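Local coordinates for nitrosopumilus output domain-containing protein (Pyrococcus horikoshii, PDB 2P9X) that is of unknown function but binds zinc ions and folds into an all-helical domain that assembles as four subunits, at residues 5-10 against 74-79; 14-17 against 22-25; 28-33 against 54-59; 41-46 against 92-97; 48-53 against 84-89. One frame throughout, in Å; residues are numbered along the deposited sequence.

Interaction 1. Residues 5-10 against 74-79; sequences RDILTK and KGRLGE. With ACT (acetate ion), chain E.
Ile-7 lies against Arg-76, and more loosely against Leu-77, in a small surface contact where the end of helix 59-76 comes up to the first turns of helix 3-19. The two segments bury 135 Å² in all, and even the nearest pair of CA atoms, those of Ile-7 and Arg-76, is 8.4 Å apart, which leaves the bridging to side chains. Ile-7 covers one face of the Arg-76 guanidinium: its CG2 stands 3.9 Å from Arg-76 NE, its CG1 lies 3.9 Å from Arg-76 NH2, and CD1 sits above the rim of the group. A bend in the Arg-76 chain (chi2 -50°) carries the guanidinium across the isoleucine at about a right angle. Ile-7 CD1 also reaches Leu-77 CD2 at 4.4 Å, a loose apolar touch just past the helix end. Arg-5 runs out extended and offers its edge to an acetate ion, probably from the crystallisation liquor; NH1 donates to the acetate O at 3.0 Å along a nearly straight 165° bond. Its NE pairs with Asp-44. The backbone O of Arg-5 is gripped twice, by Thr-9 N and, from the other face of its plane, by Thr-9 OG1 at 2.8 Å. A methionine in place of Arg-5 would probably leave Asp-44 without its cationic mate and the acetate without this donor. Helix 86-97 closes the corner with Tyr-97, which touches both Ile-7 and Leu-77, while Leu-73 of helix 59-76 packs against Ile-7 and Leu-8 meets Val-90 and Ile-93.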
# COMPACT_ATOMS: atom_id res chain seq x y z
N ARG A 5 -2.61 12.56 25.99
CA ARG A 5 -2.65 11.22 25.42
C ARG A 5 -4.07 10.91 24.98
O ARG A 5 -4.29 10.32 23.92
CB ARG A 5 -2.18 10.21 26.47
CG ARG A 5 -2.01 8.76 25.99
CD ARG A 5 -1.28 7.97 27.08
NE ARG A 5 -0.89 6.61 26.71
CZ ARG A 5 -1.65 5.53 26.89
NH1 ARG A 5 -2.85 5.64 27.43
NH2 ARG A 5 -1.17 4.33 26.59
N ASP A 6 -5.04 11.30 25.80
CA ASP A 6 -6.45 11.08 25.49
C ASP A 6 -6.86 11.84 24.24
O ASP A 6 -7.44 11.28 23.32
CB ASP A 6 -7.30 11.51 26.69
CG ASP A 6 -8.79 11.37 26.43
OD1 ASP A 6 -9.21 10.33 25.88
OD2 ASP A 6 -9.54 12.30 26.79
N ILE A 7 -6.52 13.13 24.19
CA ILE A 7 -6.88 13.96 23.05
C ILE A 7 -6.23 13.50 21.74
O ILE A 7 -6.87 13.47 20.69
CB ILE A 7 -6.52 15.43 23.30
CG1 ILE A 7 -7.35 15.97 24.47
CG2 ILE A 7 -6.80 16.26 22.06
CD1 ILE A 7 -6.91 17.34 24.96
N LEU A 8 -4.95 13.14 21.80
CA LEU A 8 -4.29 12.70 20.57
C LEU A 8 -4.88 11.37 20.09
O LEU A 8 -5.18 11.21 18.91
CB LEU A 8 -2.78 12.54 20.77
CG LEU A 8 -2.04 12.03 19.54
CD1 LEU A 8 -2.33 12.93 18.35
CD2 LEU A 8 -0.54 11.97 19.82
N THR A 9 -5.04 10.42 21.01
CA THR A 9 -5.56 9.11 20.64
C THR A 9 -6.97 9.20 20.06
O THR A 9 -7.24 8.61 19.02
CB THR A 9 -5.55 8.15 21.85
OG1 THR A 9 -4.20 8.02 22.33
CG2 THR A 9 -6.06 6.77 21.45
N LYS A 10 -7.85 9.95 20.71
CA LYS A 10 -9.21 10.07 20.21
C LYS A 10 -9.25 10.77 18.85
O LYS A 10 -10.01 10.38 17.96
CB LYS A 10 -10.09 10.84 21.19
CG LYS A 10 -11.57 10.85 20.81
CD LYS A 10 -12.12 9.43 20.72
CE LYS A 10 -13.58 9.42 20.29
NZ LYS A 10 -14.46 8.86 21.36
N LYS A 74 -4.71 20.11 14.96
CA LYS A 74 -4.72 21.56 14.93
C LYS A 74 -6.15 22.11 15.00
O LYS A 74 -6.44 23.13 15.61
CB LYS A 74 -4.03 22.02 13.65
CG LYS A 74 -2.50 22.01 13.79
CD LYS A 74 -1.79 22.31 12.47
CE LYS A 74 -0.28 22.06 12.56
NZ LYS A 74 0.37 22.51 11.33
N GLY A 75 -7.06 21.40 14.30
CA GLY A 75 -8.46 21.79 14.34
C GLY A 75 -9.08 21.51 15.72
O GLY A 75 -10.07 22.11 16.12
N ARG A 76 -8.49 20.56 16.43
CA ARG A 76 -8.97 20.20 17.76
C ARG A 76 -8.45 21.14 18.86
O ARG A 76 -9.14 21.46 19.82
CB ARG A 76 -8.53 18.77 18.06
CG ARG A 76 -9.50 18.03 18.98
CD ARG A 76 -9.84 18.85 20.23
NE ARG A 76 -10.26 17.97 21.33
CZ ARG A 76 -10.35 18.54 22.55
NH1 ARG A 76 -10.08 19.82 22.71
NH2 ARG A 76 -10.73 17.79 23.60
N LEU A 77 -7.17 21.54 18.72
CA LEU A 77 -6.48 22.25 19.80
C LEU A 77 -6.28 23.73 19.48
O LEU A 77 -6.82 24.64 20.09
CB LEU A 77 -5.09 21.63 19.95
CG LEU A 77 -5.11 20.38 20.82
CD1 LEU A 77 -3.70 19.91 21.17
CD2 LEU A 77 -5.83 20.58 22.15
N GLY A 78 -5.38 23.93 18.50
CA GLY A 78 -5.09 25.26 18.01
C GLY A 78 -4.79 25.20 16.52
O GLY A 78 -4.01 24.38 16.04
N GLU A 79 -5.47 26.08 15.77
CA GLU A 79 -5.38 26.01 14.32
C GLU A 79 -3.94 25.90 13.85
O GLU A 79 -3.63 25.42 12.77
CB GLU A 79 -6.01 27.28 13.75
CG GLU A 79 -7.42 27.51 14.27
CD GLU A 79 -7.60 28.98 14.57
OE1 GLU A 79 -7.79 29.75 13.63
OE2 GLU A 79 -7.55 29.35 15.73
C ACT E . -5.40 8.34 28.37
O ACT E . -4.20 8.06 28.55
OXT ACT E . -6.09 9.03 29.15
CH3 ACT E . -6.07 7.81 27.10

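Interaction 2. Residues 14-17 against 22-25; sequences LALR and GLEA
The guanidinium of Arg-17 turns its edge, not a face, to the carboxylate of Glu-24. Glu-24 OE1 lies near the guanidinium plane and takes a hydrogen bond from Arg-17 NE at 2.8 Å with an N-H...O angle of 156°. The carboxylate is turned differently: its OE1 is met from above its own plane, 41° out of it, and the two flat groups are inclined by 55°. This salt bridge is therefore not the coplanar two-pronged form. Arg-17 NH2 adds two weak, bent bonds, at 3.1 Å to Glu-24 OE2 and 3.2 Å to Glu-24 OE1, and OE1 is shared by both nitrogens. Both chains are extended, which brings the NE-NH2 edge of the guanidinium to the carboxylate. Beneath the charges, Leu-16 fills the gap between the helices: its CD2 touches Leu-23 CD2 at 3.7 Å, the two side chains crossing at about a right angle, and its CD1 rests 4.1 Å from Glu-24 CA. A water accepts from Glu-24 N at 2.9 Å and makes a weak contact with Leu-16 O. Leu-23 also packs on Tyr-60 of the second subunit. Glu-24 OE2 lies close to Glu-28 OE2, and the Arg-17 charge would probably ease their repulsion. The whole is a corner between consecutive helices, helix 3-19 leading by a short connection into helix 23-35, and it carries Glu-24, which with Glu-28 binds zinc in this protein, although none is bound to this chain here.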
# COMPACT_ATOMS: atom_id res chain seq x y z
N LEU A 14 -10.83 9.13 15.47
CA LEU A 14 -11.89 9.76 14.66
C LEU A 14 -11.42 9.94 13.22
O LEU A 14 -12.20 9.78 12.28
CB LEU A 14 -12.30 11.11 15.26
CG LEU A 14 -12.99 11.05 16.63
CD1 LEU A 14 -13.25 12.46 17.12
CD2 LEU A 14 -14.29 10.27 16.53
N ALA A 15 -10.14 10.25 13.04
CA ALA A 15 -9.60 10.41 11.69
C ALA A 15 -9.68 9.09 10.93
O ALA A 15 -10.05 9.05 9.76
CB ALA A 15 -8.15 10.91 11.75
N LEU A 16 -9.34 7.99 11.60
CA LEU A 16 -9.39 6.69 10.94
C LEU A 16 -10.82 6.35 10.53
O LEU A 16 -11.05 5.82 9.45
CB LEU A 16 -8.83 5.59 11.86
CG LEU A 16 -7.41 5.79 12.41
CD1 LEU A 16 -7.06 4.60 13.29
CD2 LEU A 16 -6.41 5.94 11.27
N ARG A 17 -11.78 6.66 11.40
CA ARG A 17 -13.18 6.38 11.10
C ARG A 17 -13.67 7.24 9.93
O ARG A 17 -14.54 6.82 9.17
CB ARG A 17 -14.03 6.61 12.35
CG ARG A 17 -13.79 5.53 13.40
CD ARG A 17 -14.52 5.79 14.71
NE ARG A 17 -14.21 4.75 15.68
CZ ARG A 17 -14.39 4.87 16.99
NH1 ARG A 17 -14.89 5.99 17.50
NH2 ARG A 17 -14.05 3.87 17.79
N GLY A 22 -13.35 0.37 7.76
CA GLY A 22 -12.46 -0.62 8.32
C GLY A 22 -11.04 -0.23 8.69
O GLY A 22 -10.29 -1.08 9.18
N LEU A 23 -10.65 1.02 8.49
CA LEU A 23 -9.27 1.39 8.81
C LEU A 23 -8.92 1.19 10.28
O LEU A 23 -7.83 0.71 10.59
CB LEU A 23 -8.97 2.82 8.37
CG LEU A 23 -7.51 3.27 8.53
CD1 LEU A 23 -6.58 2.25 7.87
CD2 LEU A 23 -7.34 4.66 7.89
N GLU A 24 -9.81 1.56 11.18
CA GLU A 24 -9.51 1.39 12.60
C GLU A 24 -9.20 -0.08 12.90
O GLU A 24 -8.19 -0.39 13.53
CB GLU A 24 -10.67 1.86 13.47
CG GLU A 24 -10.35 1.88 14.97
CD GLU A 24 -11.56 2.24 15.82
OE1 GLU A 24 -12.64 2.44 15.25
OE2 GLU A 24 -11.42 2.31 17.05
N ALA A 25 -10.06 -0.97 12.42
CA ALA A 25 -9.85 -2.40 12.67
C ALA A 25 -8.58 -2.91 12.01
O ALA A 25 -7.85 -3.72 12.59
CB ALA A 25 -11.04 -3.19 12.15
O HOH W 1 -12.20 3.14 10.76

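Interaction 3. Residues 28-33 against 54-59; sequences EAHLRA and SKLFGE
His-30 of helix 23-35 and Leu-56 of helix 46-57 form a buried helix-helix packing contact within an all-helical fold, at a place where other subunits of the tetramer also meet. The apolar part is a CH-pi contact: Leu-56 CB lies 3.8 Å from the centroid of the imidazole, 14° off its normal, while Leu-56 CD1 reaches His-30 CG at 4.0 Å. The two side chains run antiparallel alongside one another. Lys-55 CB comes to the ring's edge, 4.2 Å from His-30 NE2, whereas the lysine amine leads away to Glu-51. Leu-56 also sets its CG over the centre of the neighbouring Phe-57 ring. The polar contacts fix the imidazole's rotation: NE2 pairs with Ala-52 O of helix 46-57 and ND1 with Tyr-60 OH of the third subunit, so both buried nitrogens have partners. The fourth subunit adds Val-26 on His-30 and Phe-57 on Leu-56. Helix 46-57 stops directly after the contact, where Gly-58 N donates to Ser-54 O at 2.7 Å; Gly-58 adopts a phi of 104°, at which a CB would collide with Phe-57 O.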
# COMPACT_ATOMS: atom_id res chain seq x y z
N GLU A 28 -5.47 -1.41 13.85
CA GLU A 28 -5.37 -2.00 15.17
C GLU A 28 -4.94 -3.46 15.12
O GLU A 28 -4.19 -3.92 15.98
CB GLU A 28 -6.68 -1.84 15.93
CG GLU A 28 -6.72 -0.50 16.66
CD GLU A 28 -8.11 -0.03 17.00
OE1 GLU A 28 -9.08 -0.76 16.71
OE2 GLU A 28 -8.22 1.09 17.54
N ALA A 29 -5.39 -4.19 14.11
CA ALA A 29 -4.97 -5.59 13.99
C ALA A 29 -3.47 -5.63 13.75
O ALA A 29 -2.76 -6.48 14.29
CB ALA A 29 -5.70 -6.26 12.84
N HIS A 30 -2.98 -4.72 12.91
CA HIS A 30 -1.56 -4.64 12.59
C HIS A 30 -0.73 -4.29 13.82
O HIS A 30 0.28 -4.93 14.10
CB HIS A 30 -1.35 -3.59 11.51
CG HIS A 30 0.09 -3.35 11.17
ND1 HIS A 30 0.88 -4.30 10.55
CD2 HIS A 30 0.88 -2.27 11.35
CE1 HIS A 30 2.09 -3.80 10.35
NE2 HIS A 30 2.11 -2.57 10.83
N LEU A 31 -1.15 -3.27 14.57
CA LEU A 31 -0.39 -2.87 15.76
C LEU A 31 -0.41 -3.94 16.84
O LEU A 31 0.56 -4.12 17.56
CB LEU A 31 -0.94 -1.56 16.33
CG LEU A 31 -0.81 -0.34 15.41
CD1 LEU A 31 -1.53 0.84 16.06
CD2 LEU A 31 0.67 -0.01 15.17
N ARG A 32 -1.54 -4.63 16.96
CA ARG A 32 -1.69 -5.68 17.97
C ARG A 32 -0.76 -6.85 17.65
O ARG A 32 -0.03 -7.33 18.52
CB ARG A 32 -3.13 -6.18 17.99
CG ARG A 32 -3.49 -7.08 19.17
CD ARG A 32 -4.12 -6.27 20.30
NE ARG A 32 -3.17 -5.93 21.35
CZ ARG A 32 -3.34 -4.94 22.23
NH1 ARG A 32 -4.42 -4.18 22.18
NH2 ARG A 32 -2.43 -4.73 23.17
N ALA A 33 -0.79 -7.29 16.40
CA ALA A 33 0.02 -8.42 15.97
C ALA A 33 1.53 -8.16 15.92
O ALA A 33 2.32 -9.06 16.21
CB ALA A 33 -0.47 -8.92 14.61
N SER A 54 4.10 2.64 8.39
CA SER A 54 4.87 2.53 7.16
C SER A 54 5.01 1.06 6.78
O SER A 54 4.99 0.72 5.60
CB SER A 54 6.26 3.15 7.34
OG SER A 54 6.96 3.17 6.10
N LYS A 55 5.14 0.19 7.77
CA LYS A 55 5.26 -1.24 7.48
C LYS A 55 3.94 -1.81 6.95
O LYS A 55 3.93 -2.79 6.22
CB LYS A 55 5.71 -2.01 8.72
CG LYS A 55 7.22 -1.97 8.90
CD LYS A 55 7.64 -2.45 10.28
CE LYS A 55 9.16 -2.36 10.42
NZ LYS A 55 9.61 -2.73 11.79
N LEU A 56 2.83 -1.19 7.32
CA LEU A 56 1.53 -1.65 6.86
C LEU A 56 1.20 -1.26 5.42
O LEU A 56 0.85 -2.12 4.60
CB LEU A 56 0.44 -1.12 7.80
CG LEU A 56 -1.01 -1.44 7.44
CD1 LEU A 56 -1.23 -2.95 7.37
CD2 LEU A 56 -1.92 -0.82 8.51
N PHE A 57 1.34 0.02 5.11
CA PHE A 57 0.99 0.53 3.79
C PHE A 57 2.10 1.21 3.00
O PHE A 57 1.88 1.62 1.87
CB PHE A 57 -0.15 1.55 3.92
CG PHE A 57 -1.43 0.99 4.47
CD1 PHE A 57 -2.09 -0.05 3.81
CD2 PHE A 57 -2.02 1.55 5.60
CE1 PHE A 57 -3.32 -0.51 4.27
CE2 PHE A 57 -3.26 1.09 6.07
CZ PHE A 57 -3.90 0.06 5.40
N GLY A 58 3.28 1.34 3.59
CA GLY A 58 4.36 2.01 2.89
C GLY A 58 4.54 3.41 3.44
O GLY A 58 3.68 3.91 4.15
N GLU A 59 5.65 4.05 3.10
CA GLU A 59 5.95 5.39 3.61
C GLU A 59 5.08 6.51 3.05
O GLU A 59 4.82 7.50 3.74
CB GLU A 59 7.42 5.71 3.38
CG GLU A 59 7.87 7.00 4.04
CD GLU A 59 9.34 7.26 3.85
OE1 GLU A 59 10.15 6.39 4.25
OE2 GLU A 59 9.69 8.33 3.30

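Interaction 4. Residues 41-46 against 92-97; sequences LAYDDP and EIRKIY
Tyr-43 brings its hydroxyl up against the Arg-94 side chain, the two crossing at about a right angle. Arg-94 NH1 lies 3.0 Å from Tyr-43 OH, but the N-H...O angle of 127° makes this a weak hydrogen bond. The hydroxyl sits at the guanidinium edge, near its plane, whereas NH1 approaches the phenol ring obliquely, the ring and guanidinium planes being 59° apart. Aliphatic carbon shares the work: Arg-94 CG comes within 3.5 Å of Tyr-43 OH, and a kink at chi3 (63°) bends the chain back from there to bring NH1 to the same oxygen. The Tyr-43 ring projects from the short helix 41-44 toward helix 86-97. The stronger polar partner of each side chain is the C-terminal Glu-99: its OE1 hydrogen-bonds to Tyr-43 OH, and its terminal OXT forms a salt bridge with Arg-94 NH2, which is consistent with an ordered C terminus. Ile-93, the residue before Arg-94, points toward helix 41-44, but its CG2 stays 4.6 Å from Tyr-43 CE2. Two residues after Tyr-43, Asp-45 has a double role: its N closes helix 41-44 by donating to Leu-41 O at 2.8 Å, and its side chain N-caps helix 46-57 by accepting from Lys-48 N. On the side of helix 3-19 the Tyr-43 ring packs on Leu-8 and the Arg-5 backbone region, and Ser-2, a zinc ligand in this protein, is close by; Pro-46, opening helix 46-57, packs on Leu-86 and Val-90 of helix 86-97.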
# COMPACT_ATOMS: atom_id res chain seq x y z
N LEU A 41 -0.20 4.16 20.95
CA LEU A 41 1.23 4.11 20.68
C LEU A 41 1.68 5.40 20.00
O LEU A 41 2.85 5.79 20.10
CB LEU A 41 1.55 2.93 19.75
CG LEU A 41 3.02 2.76 19.35
CD1 LEU A 41 3.85 2.42 20.59
CD2 LEU A 41 3.15 1.65 18.32
N ALA A 42 0.76 6.06 19.30
CA ALA A 42 1.07 7.31 18.61
C ALA A 42 1.60 8.34 19.61
O ALA A 42 2.51 9.11 19.30
CB ALA A 42 -0.16 7.85 17.89
N TYR A 43 1.03 8.34 20.81
CA TYR A 43 1.46 9.26 21.85
C TYR A 43 2.66 8.70 22.62
O TYR A 43 3.62 9.42 22.88
CB TYR A 43 0.31 9.54 22.83
CG TYR A 43 0.70 10.43 23.99
CD1 TYR A 43 1.34 9.91 25.12
CD2 TYR A 43 0.45 11.80 23.96
CE1 TYR A 43 1.71 10.73 26.19
CE2 TYR A 43 0.82 12.63 25.02
CZ TYR A 43 1.44 12.08 26.12
OH TYR A 43 1.80 12.90 27.18
N ASP A 44 2.59 7.43 22.99
CA ASP A 44 3.67 6.80 23.76
C ASP A 44 5.01 6.72 23.05
O ASP A 44 6.06 6.87 23.68
CB ASP A 44 3.26 5.40 24.22
CG ASP A 44 2.01 5.41 25.07
OD1 ASP A 44 1.74 6.44 25.72
OD2 ASP A 44 1.32 4.37 25.11
N ASP A 45 4.98 6.46 21.75
CA ASP A 45 6.20 6.35 20.96
C ASP A 45 5.85 6.68 19.51
O ASP A 45 5.72 5.79 18.67
CB ASP A 45 6.75 4.92 21.05
CG ASP A 45 8.20 4.83 20.60
OD1 ASP A 45 8.62 5.64 19.75
OD2 ASP A 45 8.92 3.94 21.10
N PRO A 46 5.69 7.98 19.20
CA PRO A 46 5.35 8.41 17.84
C PRO A 46 6.24 7.86 16.73
O PRO A 46 5.74 7.51 15.66
CB PRO A 46 5.39 9.95 17.94
CG PRO A 46 6.16 10.28 19.19
CD PRO A 46 5.86 9.13 20.10
N GLU A 92 4.78 19.00 21.31
CA GLU A 92 4.01 20.22 21.49
C GLU A 92 2.82 19.99 22.42
O GLU A 92 2.52 20.84 23.27
CB GLU A 92 3.53 20.75 20.14
CG GLU A 92 4.60 20.62 19.05
CD GLU A 92 4.78 21.89 18.24
OE1 GLU A 92 4.29 22.96 18.67
OE2 GLU A 92 5.42 21.82 17.16
N ILE A 93 2.15 18.85 22.27
CA ILE A 93 1.01 18.54 23.13
C ILE A 93 1.47 18.43 24.58
O ILE A 93 0.79 18.90 25.50
CB ILE A 93 0.33 17.22 22.71
CG1 ILE A 93 -0.36 17.40 21.36
CG2 ILE A 93 -0.67 16.80 23.78
CD1 ILE A 93 -0.95 16.10 20.82
N ARG A 94 2.61 17.79 24.80
CA ARG A 94 3.14 17.63 26.15
C ARG A 94 3.50 18.99 26.74
O ARG A 94 3.36 19.20 27.94
CB ARG A 94 4.36 16.71 26.14
CG ARG A 94 4.01 15.25 25.84
CD ARG A 94 5.26 14.39 25.68
NE ARG A 94 6.07 14.34 26.90
CZ ARG A 94 5.78 13.59 27.96
NH1 ARG A 94 4.70 12.83 27.97
NH2 ARG A 94 6.59 13.61 29.01
N LYS A 95 3.94 19.92 25.90
CA LYS A 95 4.29 21.25 26.38
C LYS A 95 3.03 22.03 26.74
O LYS A 95 3.01 22.77 27.72
CB LYS A 95 5.09 22.02 25.32
CG LYS A 95 6.45 21.42 25.02
CD LYS A 95 7.25 22.29 24.06
CE LYS A 95 8.61 21.67 23.77
NZ LYS A 95 9.40 22.49 22.81
N ILE A 96 1.98 21.86 25.94
CA ILE A 96 0.72 22.54 26.18
C ILE A 96 0.08 22.12 27.51
O ILE A 96 -0.43 22.96 28.25
CB ILE A 96 -0.29 22.27 25.04
CG1 ILE A 96 0.19 22.96 23.76
CG2 ILE A 96 -1.67 22.77 25.43
CD1 ILE A 96 -0.71 22.72 22.56
N TYR A 97 0.12 20.82 27.80
CA TYR A 97 -0.48 20.30 29.02
C TYR A 97 0.50 20.09 30.18
O TYR A 97 0.10 19.66 31.26
CB TYR A 97 -1.20 18.98 28.72
CG TYR A 97 -2.35 19.16 27.77
CD1 TYR A 97 -3.54 19.75 28.20
CD2 TYR A 97 -2.25 18.80 26.43
CE1 TYR A 97 -4.59 19.99 27.31
CE2 TYR A 97 -3.29 19.03 25.53
CZ TYR A 97 -4.45 19.63 25.98
OH TYR A 97 -5.47 19.89 25.10

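Interaction 5. Residues 48-53 against 84-89; sequences KFKEAV and NSLEEL
Lys-50 and Leu-86 mark the nearest approach of the two backbones, their CA atoms 7.8 Å apart where helix 46-57 passes the first turn of helix 86-97. On the inner side Leu-86 CD2 touches Phe-49 CD2 at 3.5 Å, coming obliquely to the ring, and Val-53 CG2 covers one ring face from its own helix. On the outer side the Lys-50 chain slides along Leu-86 in the opposite direction, its CD 3.8 Å from Leu-86 CB. Bends at chi3 and chi4 then carry the amine round Glu-87: Lys-50 CD is 3.4 Å from Glu-87 OE1, and NZ, at 3.6 Å from that oxygen, makes only a long salt bridge. The closer mate of NZ is Glu-66, whose OE2 also accepts from Leu-86 N. Ser-85 N-caps the helix, its OG accepting from Glu-88 N at 3.1 Å and 163°; in return Glu-88 OE1 takes Asn-84 N at 2.9 Å. Cutting Lys-50 back to an alanine would probably leave Glu-66 and Glu-87 without their shared cation and bare the flank of Leu-86. Glu-87 OE1 is buried by the contact without a hydrogen-bond partner, so the lysine charge and the positive N-terminal end of helix 86-97 are likely to be what stabilises its negative charge.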
# COMPACT_ATOMS: atom_id res chain seq x y z
N LYS A 48 7.84 5.00 16.68
CA LYS A 48 7.51 3.59 16.49
C LYS A 48 6.16 3.45 15.79
O LYS A 48 5.97 2.57 14.95
CB LYS A 48 7.48 2.86 17.84
CG LYS A 48 7.30 1.36 17.73
CD LYS A 48 7.53 0.66 19.06
CE LYS A 48 8.97 0.85 19.54
NZ LYS A 48 9.96 0.35 18.55
N PHE A 49 5.22 4.33 16.13
CA PHE A 49 3.90 4.31 15.52
C PHE A 49 4.05 4.61 14.02
O PHE A 49 3.47 3.92 13.18
CB PHE A 49 2.98 5.34 16.19
CG PHE A 49 1.63 5.49 15.54
CD1 PHE A 49 0.58 4.66 15.90
CD2 PHE A 49 1.42 6.45 14.56
CE1 PHE A 49 -0.67 4.78 15.29
CE2 PHE A 49 0.17 6.59 13.95
CZ PHE A 49 -0.88 5.75 14.32
N LYS A 50 4.84 5.62 13.69
CA LYS A 50 5.06 5.98 12.30
C LYS A 50 5.69 4.82 11.55
O LYS A 50 5.29 4.49 10.43
CB LYS A 50 5.95 7.22 12.20
CG LYS A 50 5.17 8.52 12.39
CD LYS A 50 6.09 9.74 12.39
CE LYS A 50 7.19 9.62 11.36
NZ LYS A 50 7.55 10.95 10.77
N GLU A 51 6.68 4.19 12.17
CA GLU A 51 7.37 3.06 11.57
C GLU A 51 6.37 1.93 11.31
O GLU A 51 6.40 1.31 10.24
CB GLU A 51 8.47 2.55 12.51
CG GLU A 51 9.17 1.28 12.03
CD GLU A 51 10.13 0.70 13.06
OE1 GLU A 51 10.27 1.28 14.16
OE2 GLU A 51 10.74 -0.35 12.77
N ALA A 52 5.49 1.68 12.27
CA ALA A 52 4.49 0.61 12.14
C ALA A 52 3.52 0.86 11.00
O ALA A 52 3.19 -0.06 10.26
CB ALA A 52 3.72 0.44 13.45
N VAL A 53 3.03 2.09 10.86
CA VAL A 53 2.11 2.39 9.78
C VAL A 53 2.83 2.25 8.43
O VAL A 53 2.24 1.81 7.45
CB VAL A 53 1.54 3.82 9.91
CG1 VAL A 53 0.56 4.11 8.78
CG2 VAL A 53 0.86 3.97 11.26
N ASN A 84 5.41 19.63 12.30
CA ASN A 84 5.41 19.11 10.93
C ASN A 84 5.60 17.59 10.92
O ASN A 84 5.67 16.93 9.89
CB ASN A 84 6.57 19.77 10.18
CG ASN A 84 6.43 21.27 10.23
OD1 ASN A 84 5.45 21.84 9.77
ND2 ASN A 84 7.50 21.92 10.71
N SER A 85 5.71 17.01 12.11
CA SER A 85 5.87 15.57 12.26
C SER A 85 5.11 15.12 13.50
O SER A 85 4.84 15.92 14.39
CB SER A 85 7.35 15.20 12.42
OG SER A 85 7.83 15.61 13.69
N LEU A 86 4.77 13.84 13.57
CA LEU A 86 4.05 13.32 14.72
C LEU A 86 4.88 13.49 15.99
O LEU A 86 4.33 13.76 17.06
CB LEU A 86 3.68 11.85 14.50
CG LEU A 86 2.77 11.20 15.54
CD1 LEU A 86 1.40 11.89 15.54
CD2 LEU A 86 2.60 9.73 15.21
N GLU A 87 6.20 13.33 15.88
CA GLU A 87 7.08 13.47 17.05
C GLU A 87 6.99 14.89 17.59
O GLU A 87 6.89 15.09 18.81
CB GLU A 87 8.53 13.16 16.69
CG GLU A 87 8.79 11.69 16.42
CD GLU A 87 8.73 11.35 14.94
OE1 GLU A 87 7.95 12.00 14.21
OE2 GLU A 87 9.45 10.43 14.52
N GLU A 88 7.04 15.87 16.70
CA GLU A 88 6.95 17.26 17.11
C GLU A 88 5.56 17.54 17.67
O GLU A 88 5.40 18.34 18.60
CB GLU A 88 7.20 18.20 15.93
CG GLU A 88 8.64 18.20 15.44
CD GLU A 88 8.84 19.10 14.23
OE1 GLU A 88 7.86 19.72 13.77
OE2 GLU A 88 9.99 19.17 13.75
N LEU A 89 4.55 16.88 17.11
CA LEU A 89 3.17 17.07 17.56
C LEU A 89 2.99 16.60 19.00
O LEU A 89 2.34 17.27 19.81
CB LEU A 89 2.20 16.31 16.65
CG LEU A 89 0.71 16.51 16.92
CD1 LEU A 89 0.31 17.94 16.59
CD2 LEU A 89 -0.11 15.52 16.10

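All five contacts lie within one helical domain, and helices 3-19, 23-35, 46-57 and 86-97 link them in pairs. Along the chain interaction 2 closes first, then 3, 1, 5 and 4; interaction 1 encloses 2 and 3 and crosses 4 and 5, while 5 falls within 4. Interactions 1, 4 and 5 sit together, 4 lying about 10 Å from each of the other two (centre to centre). Interactions 2 and 3, about 13 Å apart between centres, occupy the other end, where further subunits pack, and they carry Glu-24 and Glu-28. Interaction 5 shares helix 46-57 with interaction 3 and helix 86-97 with interaction 4, joining the tetramer-facing end to the chain termini.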